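Local coordinates for protein ribose 5-phosphate isomerase, putative (Trypanosoma brucei brucei, PDB 6FXS) that probably interconverts ribose 5-phosphate and ribulose 5-phosphate, as a member of the RpiB type of sugar-phosphate isomerases, at residues B[39-51]-B[137-149]. Residues are numbered along the deposited sequence; the frame is centred on the assembly and turned at random.
Sequences SIVRYVREAGEEF and PAVLREIIMTFLQ
Y43 and R141 meet where the helix of residues 37-46 leans on helix 137-149. The phenol enters as a knob among P137, L140, R141 and I144, and R141 CB makes a CH-pi contact 3.5 Å from the centroid of the Y43 ring, only 4° off its normal. The R141 chain leaves on the far side from its own backbone N and runs extended past the ring; the guanidinium stands nearly upright to it, with Y43 CD1 at its edge. A long, partly aliphatic arginine thus suits both an aromatic neighbour and a charged one.

That charge is met by E46, gripped side-on by two nitrogens of R141. R141 NH2 reaches E46 OE1 at 2.7 Å, almost straight at 171°, and NE of R141 reaches E46 OE2 at 3.1 Å. The carboxylate is turned well out of the guanidinium plane, while M145 SD lies over one face of the guanidinium.

In this Rossmann-like alpha/beta fold, whose five-stranded parallel sheet has the order 2-1-3-5-4, the two helices pack on the same side, their axes 8.6 Å apart and crossing at -42°. The apolar side chains between them continue onto the sheet: I40 and V44 touch I86, and I144 touches L130. Branched I144 uses both branches: CD1 meets I40 CG2, and I144 CG2 lies 4.0 Å from V44 CG2. Small A47 lets the backbones close to 4.6 Å between A47 CA and M145 CA, and its CB touches L148 CD1. At the close of the type I turn from G48 to F51, the F51 ring receives L148 CB over one face, a second CH-pi contact.

One hydrogen bond joins a side chain to the backbone: Q149, its chain extended beyond CG, gives NE2 to A47 O at 2.9 Å, nearly in the plane of its own amide.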
ATOM      1  N   SER B  39      14.780  14.365  -7.111  1.00 26.53           N
ATOM      2  CA  SER B  39      13.900  13.457  -7.873  1.00 24.72           C
ATOM      3  C   SER B  39      12.446  14.058  -7.887  1.00 20.49           C
ATOM      4  O   SER B  39      11.797  14.030  -8.889  1.00 20.85           O
ATOM      5  CB  SER B  39      13.973  12.029  -7.278  1.00 27.95           C
ATOM      6  OG  SER B  39      13.321  12.023  -5.992  1.00 27.28           O
ATOM      7  N   ILE B  40      11.974  14.642  -6.799  1.00 20.67           N
ATOM      8  CA  ILE B  40      10.613  15.205  -6.779  1.00 22.38           C
ATOM      9  C   ILE B  40      10.461  16.351  -7.823  1.00 25.27           C
ATOM     10  O   ILE B  40       9.488  16.413  -8.579  1.00 22.81           O
ATOM     11  CB  ILE B  40      10.272  15.816  -5.427  1.00 22.52           C
ATOM     12  CG1 ILE B  40      10.383  14.796  -4.266  1.00 25.22           C
ATOM     13  CG2 ILE B  40       8.891  16.463  -5.461  1.00 23.51           C
ATOM     14  CD1 ILE B  40       9.602  13.511  -4.429  1.00 22.82           C
ATOM     15  N   VAL B  41      11.451  17.265  -7.837  1.00 22.77           N
ATOM     16  CA  VAL B  41      11.531  18.372  -8.848  1.00 23.63           C
ATOM     17  C   VAL B  41      11.468  17.811 -10.261  1.00 19.86           C
ATOM     18  O   VAL B  41      10.703  18.269 -11.099  1.00 23.21           O
ATOM     19  CB  VAL B  41      12.860  19.216  -8.601  1.00 22.86           C
ATOM     20  CG1 VAL B  41      13.081  20.307  -9.643  1.00 24.40           C
ATOM     21  CG2 VAL B  41      12.793  19.787  -7.235  1.00 23.12           C
ATOM     22  N   ARG B  42      12.236  16.783 -10.507  1.00 20.51           N
ATOM     23  CA  ARG B  42      12.251  16.125 -11.821  1.00 24.63           C
ATOM     24  C   ARG B  42      10.930  15.436 -12.173  1.00 25.25           C
ATOM     25  O   ARG B  42      10.456  15.525 -13.327  1.00 22.87           O
ATOM     26  CB  ARG B  42      13.367  15.094 -11.875  1.00 26.89           C
ATOM     27  CG  ARG B  42      13.593  14.427 -13.199  1.00 35.47           C
ATOM     28  CD  ARG B  42      14.525  13.203 -13.105  1.00 42.02           C
ATOM     29  NE  ARG B  42      15.478  13.395 -12.006  1.00 50.18           N
ATOM     30  CZ  ARG B  42      15.737  12.541 -11.012  1.00 49.30           C
ATOM     31  NH1 ARG B  42      15.160  11.335 -10.956  1.00 51.36           N
ATOM     32  NH2 ARG B  42      16.621  12.899 -10.064  1.00 51.62           N
ATOM     33  N   TYR B  43      10.292  14.815 -11.178  1.00 21.44           N
ATOM     34  CA  TYR B  43       8.967  14.232 -11.461  1.00 21.22           C
ATOM     35  C   TYR B  43       7.951  15.318 -11.814  1.00 19.05           C
ATOM     36  O   TYR B  43       7.143  15.108 -12.702  1.00 19.71           O
ATOM     37  CB  TYR B  43       8.470  13.395 -10.287  1.00 19.03           C
ATOM     38  CG  TYR B  43       9.392  12.288  -9.826  1.00 18.61           C
ATOM     39  CD1 TYR B  43      10.301  11.652 -10.668  1.00 18.36           C
ATOM     40  CD2 TYR B  43       9.339  11.867  -8.530  1.00 19.55           C
ATOM     41  CE1 TYR B  43      11.178  10.674 -10.200  1.00 17.50           C
ATOM     42  CE2 TYR B  43      10.158  10.867  -8.048  1.00 19.33           C
ATOM     43  CZ  TYR B  43      11.064  10.254  -8.868  1.00 19.35           C
ATOM     44  OH  TYR B  43      11.810   9.268  -8.249  1.00 19.46           O
ATOM     45  N   VAL B  44       8.020  16.476 -11.170  1.00 18.68           N
ATOM     46  CA  VAL B  44       7.135  17.563 -11.527  1.00 21.18           C
ATOM     47  C   VAL B  44       7.300  18.021 -13.000  1.00 25.02           C
ATOM     48  O   VAL B  44       6.324  18.255 -13.661  1.00 24.28           O
ATOM     49  CB  VAL B  44       7.331  18.799 -10.604  1.00 20.01           C
ATOM     50  CG1 VAL B  44       6.518  19.977 -11.150  1.00 20.70           C
ATOM     51  CG2 VAL B  44       6.945  18.482  -9.145  1.00 22.38           C
ATOM     52  N   ARG B  45       8.550  18.125 -13.481  1.00 25.51           N
ATOM     53  CA  ARG B  45       8.829  18.578 -14.862  1.00 28.40           C
ATOM     54  C   ARG B  45       8.390  17.465 -15.819  1.00 26.40           C
ATOM     55  O   ARG B  45       7.848  17.733 -16.880  1.00 24.14           O
ATOM     56  CB  ARG B  45      10.346  18.886 -15.069  1.00 30.55           C
ATOM     57  CG  ARG B  45      10.870  19.977 -14.167  1.00 36.32           C
ATOM     58  CD  ARG B  45      12.216  20.537 -14.640  1.00 50.06           C
ATOM     59  NE  ARG B  45      12.071  21.982 -14.574  1.00 58.48           N
ATOM     60  CZ  ARG B  45      11.448  22.722 -15.505  1.00 72.81           C
ATOM     61  NH1 ARG B  45      10.951  22.181 -16.631  1.00 54.98           N
ATOM     62  NH2 ARG B  45      11.340  24.045 -15.316  1.00102.06           N
ATOM     63  N   GLU B  46       8.545  16.207 -15.423  1.00 25.82           N
ATOM     64  CA  GLU B  46       7.974  15.143 -16.269  1.00 24.62           C
ATOM     65  C   GLU B  46       6.463  15.108 -16.378  1.00 22.58           C
ATOM     66  O   GLU B  46       5.945  14.564 -17.349  1.00 27.25           O
ATOM     67  CB  GLU B  46       8.411  13.812 -15.763  1.00 28.06           C
ATOM     68  CG  GLU B  46       9.866  13.530 -15.928  1.00 27.48           C
ATOM     69  CD  GLU B  46      10.072  12.063 -15.574  1.00 33.57           C
ATOM     70  OE1 GLU B  46       9.831  11.175 -16.453  1.00 39.59           O
ATOM     71  OE2 GLU B  46      10.390  11.789 -14.403  1.00 28.83           O
ATOM     72  N   ALA B  47       5.737  15.707 -15.434  1.00 22.42           N
ATOM     73  CA  ALA B  47       4.296  15.701 -15.500  1.00 25.59           C
ATOM     74  C   ALA B  47       3.809  16.546 -16.681  1.00 28.51           C
ATOM     75  O   ALA B  47       2.698  16.360 -17.120  1.00 24.09           O
ATOM     76  CB  ALA B  47       3.673  16.229 -14.218  1.00 23.41           C
ATOM     77  N   GLY B  48       4.611  17.511 -17.132  1.00 31.04           N
ATOM     78  CA  GLY B  48       4.278  18.296 -18.364  1.00 29.37           C
ATOM     79  C   GLY B  48       5.006  19.634 -18.358  1.00 29.87           C
ATOM     80  O   GLY B  48       5.419  20.168 -17.308  1.00 26.50           O
ATOM     81  N   GLU B  49       5.158  20.196 -19.545  1.00 36.98           N
ATOM     82  CA  GLU B  49       5.858  21.481 -19.738  1.00 39.48           C
ATOM     83  C   GLU B  49       5.256  22.655 -19.027  1.00 35.65           C
ATOM     84  O   GLU B  49       5.973  23.502 -18.616  1.00 34.75           O
ATOM     85  CB  GLU B  49       5.966  21.798 -21.222  1.00 46.66           C
ATOM     86  CG  GLU B  49       7.022  20.929 -21.898  1.00 60.00           C
ATOM     87  CD  GLU B  49       7.981  21.758 -22.751  1.00 72.57           C
ATOM     88  OE1 GLU B  49       7.504  22.408 -23.722  1.00 70.93           O
ATOM     89  OE2 GLU B  49       9.196  21.762 -22.435  1.00 73.05           O
ATOM     90  N   GLU B  50       3.941  22.680 -18.836  1.00 38.77           N
ATOM     91  CA  GLU B  50       3.313  23.768 -18.061  1.00 36.38           C
ATOM     92  C   GLU B  50       3.734  23.876 -16.552  1.00 40.16           C
ATOM     93  O   GLU B  50       3.538  24.937 -15.936  1.00 39.33           O
ATOM     94  CB  GLU B  50       1.781  23.689 -18.197  1.00 37.59           C
ATOM     95  CG  GLU B  50       1.055  22.587 -17.418  1.00 40.29           C
ATOM     96  CD  GLU B  50       0.951  21.270 -18.157  1.00 37.99           C
ATOM     97  OE1 GLU B  50       1.925  20.830 -18.831  1.00 42.99           O
ATOM     98  OE2 GLU B  50      -0.142  20.684 -18.095  1.00 45.19           O
ATOM     99  N   PHE B  51       4.306  22.812 -15.963  1.00 34.67           N
ATOM    100  CA  PHE B  51       4.626  22.805 -14.520  1.00 32.21           C
ATOM    101  C   PHE B  51       5.959  23.393 -14.205  1.00 29.58           C
ATOM    102  O   PHE B  51       6.982  22.946 -14.686  1.00 33.65           O
ATOM    103  CB  PHE B  51       4.475  21.378 -13.898  1.00 27.60           C
ATOM    104  CG  PHE B  51       3.108  20.832 -14.100  1.00 22.45           C
ATOM    105  CD1 PHE B  51       2.057  21.396 -13.438  1.00 21.48           C
ATOM    106  CD2 PHE B  51       2.861  19.835 -14.999  1.00 24.31           C
ATOM    107  CE1 PHE B  51       0.750  21.000 -13.690  1.00 23.07           C
ATOM    108  CE2 PHE B  51       1.565  19.365 -15.238  1.00 25.72           C
ATOM    109  CZ  PHE B  51       0.498  19.977 -14.598  1.00 25.36           C
ATOM    110  N   PRO B 137      10.360   5.113  -5.054  1.00 20.43           N
ATOM    111  CA  PRO B 137      10.488   6.261  -6.019  1.00 21.71           C
ATOM    112  C   PRO B 137       9.605   6.243  -7.249  1.00 17.44           C
ATOM    113  O   PRO B 137       9.149   7.302  -7.664  1.00 16.86           O
ATOM    114  CB  PRO B 137      12.025   6.260  -6.431  1.00 23.30           C
ATOM    115  CG  PRO B 137      12.596   5.064  -5.740  1.00 24.85           C
ATOM    116  CD  PRO B 137      11.671   4.629  -4.604  1.00 21.72           C
ATOM    117  N   ALA B 138       9.383   5.074  -7.840  1.00 15.78           N
ATOM    118  CA  ALA B 138       8.525   5.010  -8.983  1.00 16.54           C
ATOM    119  C   ALA B 138       7.043   5.312  -8.627  1.00 17.16           C
ATOM    120  O   ALA B 138       6.317   5.862  -9.471  1.00 17.06           O
ATOM    121  CB  ALA B 138       8.671   3.710  -9.741  1.00 16.99           C
ATOM    122  N   VAL B 139       6.651   5.060  -7.379  1.00 16.13           N
ATOM    123  CA  VAL B 139       5.282   5.304  -6.996  1.00 16.88           C
ATOM    124  C   VAL B 139       5.158   6.743  -6.620  1.00 17.18           C
ATOM    125  O   VAL B 139       4.154   7.409  -6.911  1.00 17.55           O
ATOM    126  CB  VAL B 139       4.796   4.317  -5.912  1.00 16.86           C
ATOM    127  CG1 VAL B 139       3.368   4.651  -5.514  1.00 18.26           C
ATOM    128  CG2 VAL B 139       4.839   2.938  -6.437  1.00 16.88           C
ATOM    129  N   LEU B 140       6.192   7.300  -6.022  1.00 16.97           N
ATOM    130  CA  LEU B 140       6.139   8.711  -5.789  1.00 16.79           C
ATOM    131  C   LEU B 140       6.000   9.514  -7.082  1.00 15.89           C
ATOM    132  O   LEU B 140       5.259  10.497  -7.164  1.00 15.40           O
ATOM    133  CB  LEU B 140       7.412   9.116  -5.056  1.00 18.17           C
ATOM    134  CG  LEU B 140       7.630   8.720  -3.581  1.00 17.78           C
ATOM    135  CD1 LEU B 140       9.035   9.120  -3.097  1.00 18.09           C
ATOM    136  CD2 LEU B 140       6.583   9.397  -2.764  1.00 18.01           C
ATOM    137  N   ARG B 141       6.774   9.110  -8.075  1.00 17.56           N
ATOM    138  CA  ARG B 141       6.699   9.702  -9.395  1.00 19.94           C
ATOM    139  C   ARG B 141       5.302   9.547  -9.982  1.00 17.60           C
ATOM    140  O   ARG B 141       4.725  10.509 -10.540  1.00 15.73           O
ATOM    141  CB  ARG B 141       7.733   9.041 -10.327  1.00 19.96           C
ATOM    142  CG  ARG B 141       7.562   9.423 -11.810  1.00 21.93           C
ATOM    143  CD  ARG B 141       8.752   8.850 -12.580  1.00 24.62           C
ATOM    144  NE  ARG B 141       8.712   9.230 -13.959  1.00 24.24           N
ATOM    145  CZ  ARG B 141       7.922   8.706 -14.879  1.00 27.41           C
ATOM    146  NH1 ARG B 141       7.011   7.794 -14.595  1.00 27.24           N
ATOM    147  NH2 ARG B 141       8.014   9.141 -16.102  1.00 27.89           N
ATOM    148  N   GLU B 142       4.764   8.317  -9.912  1.00 15.33           N
ATOM    149  CA  GLU B 142       3.378   8.107 -10.431  1.00 15.29           C
ATOM    150  C   GLU B 142       2.387   9.024  -9.773  1.00 15.11           C
ATOM    151  O   GLU B 142       1.510   9.618 -10.440  1.00 16.41           O
ATOM    152  CB  GLU B 142       2.953   6.620 -10.264  1.00 18.40           C
ATOM    153  CG  GLU B 142       1.602   6.238 -10.820  1.00 19.32           C
ATOM    154  CD  GLU B 142       1.242   4.837 -10.385  1.00 22.99           C
ATOM    155  OE1 GLU B 142       1.307   4.422  -9.208  1.00 28.98           O
ATOM    156  OE2 GLU B 142       0.979   4.104 -11.231  1.00 24.21           O
ATOM    157  N   ILE B 143       2.467   9.116  -8.463  1.00 13.74           N
ATOM    158  CA  ILE B 143       1.529   9.914  -7.698  1.00 14.88           C
ATOM    159  C   ILE B 143       1.632  11.404  -8.143  1.00 16.23           C
ATOM    160  O   ILE B 143       0.621  12.059  -8.362  1.00 15.68           O
ATOM    161  CB  ILE B 143       1.788   9.825  -6.145  1.00 13.59           C
ATOM    162  CG1 ILE B 143       1.409   8.420  -5.555  1.00 13.99           C
ATOM    163  CG2 ILE B 143       1.073  10.952  -5.392  1.00 13.54           C
ATOM    164  CD1 ILE B 143       2.136   8.081  -4.240  1.00 15.35           C
ATOM    165  N   ILE B 144       2.849  11.937  -8.207  1.00 17.11           N
ATOM    166  CA  ILE B 144       3.061  13.346  -8.551  1.00 17.20           C
ATOM    167  C   ILE B 144       2.523  13.670  -9.952  1.00 15.23           C
ATOM    168  O   ILE B 144       1.729  14.612 -10.155  1.00 16.44           O
ATOM    169  CB  ILE B 144       4.557  13.725  -8.357  1.00 16.95           C
ATOM    170  CG1 ILE B 144       4.831  13.891  -6.871  1.00 18.25           C
ATOM    171  CG2 ILE B 144       4.901  15.005  -9.128  1.00 17.62           C
ATOM    172  CD1 ILE B 144       6.286  13.733  -6.506  1.00 18.42           C
ATOM    173  N   MET B 145       2.845  12.809 -10.880  1.00 17.00           N
ATOM    174  CA  MET B 145       2.376  13.012 -12.263  1.00 19.16           C
ATOM    175  C   MET B 145       0.862  12.968 -12.323  1.00 20.88           C
ATOM    176  O   MET B 145       0.220  13.789 -13.040  1.00 18.69           O
ATOM    177  CB  MET B 145       3.024  12.026 -13.248  1.00 19.68           C
ATOM    178  CG  MET B 145       4.550  12.271 -13.336  1.00 21.62           C
ATOM    179  SD  MET B 145       5.435  11.149 -14.432  1.00 23.33           S
ATOM    180  CE  MET B 145       4.758  11.599 -16.046  1.00 25.00           C
ATOM    181  N   THR B 146       0.290  11.997 -11.593  1.00 18.68           N
ATOM    182  CA  THR B 146      -1.153  11.792 -11.612  1.00 18.05           C
ATOM    183  C   THR B 146      -1.815  13.002 -10.918  1.00 16.02           C
ATOM    184  O   THR B 146      -2.811  13.544 -11.376  1.00 15.54           O
ATOM    185  CB  THR B 146      -1.525  10.450 -10.896  1.00 18.11           C
ATOM    186  OG1 THR B 146      -0.872   9.405 -11.581  1.00 15.95           O
ATOM    187  CG2 THR B 146      -3.000  10.176 -10.914  1.00 17.01           C
ATOM    188  N   PHE B 147      -1.271  13.384  -9.770  1.00 14.73           N
ATOM    189  CA  PHE B 147      -1.857  14.474  -9.025  1.00 15.40           C
ATOM    190  C   PHE B 147      -1.903  15.767  -9.894  1.00 16.68           C
ATOM    191  O   PHE B 147      -2.846  16.547  -9.870  1.00 18.38           O
ATOM    192  CB  PHE B 147      -1.067  14.693  -7.734  1.00 15.43           C
ATOM    193  CG  PHE B 147      -1.737  15.577  -6.750  1.00 16.21           C
ATOM    194  CD1 PHE B 147      -2.704  15.060  -5.878  1.00 15.84           C
ATOM    195  CD2 PHE B 147      -1.456  16.920  -6.694  1.00 17.03           C
ATOM    196  CE1 PHE B 147      -3.262  15.833  -4.910  1.00 15.87           C
ATOM    197  CE2 PHE B 147      -2.069  17.741  -5.735  1.00 17.06           C
ATOM    198  CZ  PHE B 147      -2.977  17.216  -4.851  1.00 16.71           C
ATOM    199  N   LEU B 148      -0.825  16.009 -10.618  1.00 19.76           N
ATOM    200  CA  LEU B 148      -0.701  17.260 -11.409  1.00 18.78           C
ATOM    201  C   LEU B 148      -1.551  17.204 -12.641  1.00 18.82           C
ATOM    202  O   LEU B 148      -2.067  18.250 -13.035  1.00 18.80           O
ATOM    203  CB  LEU B 148       0.742  17.499 -11.813  1.00 19.26           C
ATOM    204  CG  LEU B 148       1.685  17.864 -10.668  1.00 20.02           C
ATOM    205  CD1 LEU B 148       3.140  17.939 -11.107  1.00 21.43           C
ATOM    206  CD2 LEU B 148       1.242  19.125  -9.997  1.00 22.85           C
ATOM    207  N   GLN B 149      -1.727  16.018 -13.222  1.00 17.98           N
ATOM    208  CA  GLN B 149      -2.418  15.890 -14.496  1.00 19.51           C
ATOM    209  C   GLN B 149      -3.933  15.670 -14.353  1.00 22.16           C
ATOM    210  O   GLN B 149      -4.708  15.918 -15.312  1.00 19.93           O
ATOM    211  CB  GLN B 149      -1.844  14.742 -15.307  1.00 20.99           C
ATOM    212  CG  GLN B 149      -0.495  15.033 -15.904  1.00 22.75           C
ATOM    213  CD  GLN B 149       0.015  13.825 -16.633  1.00 26.08           C
ATOM    214  OE1 GLN B 149      -0.680  12.791 -16.756  1.00 24.44           O
ATOM    215  NE2 GLN B 149       1.232  13.890 -17.035  1.00 25.66           N
TER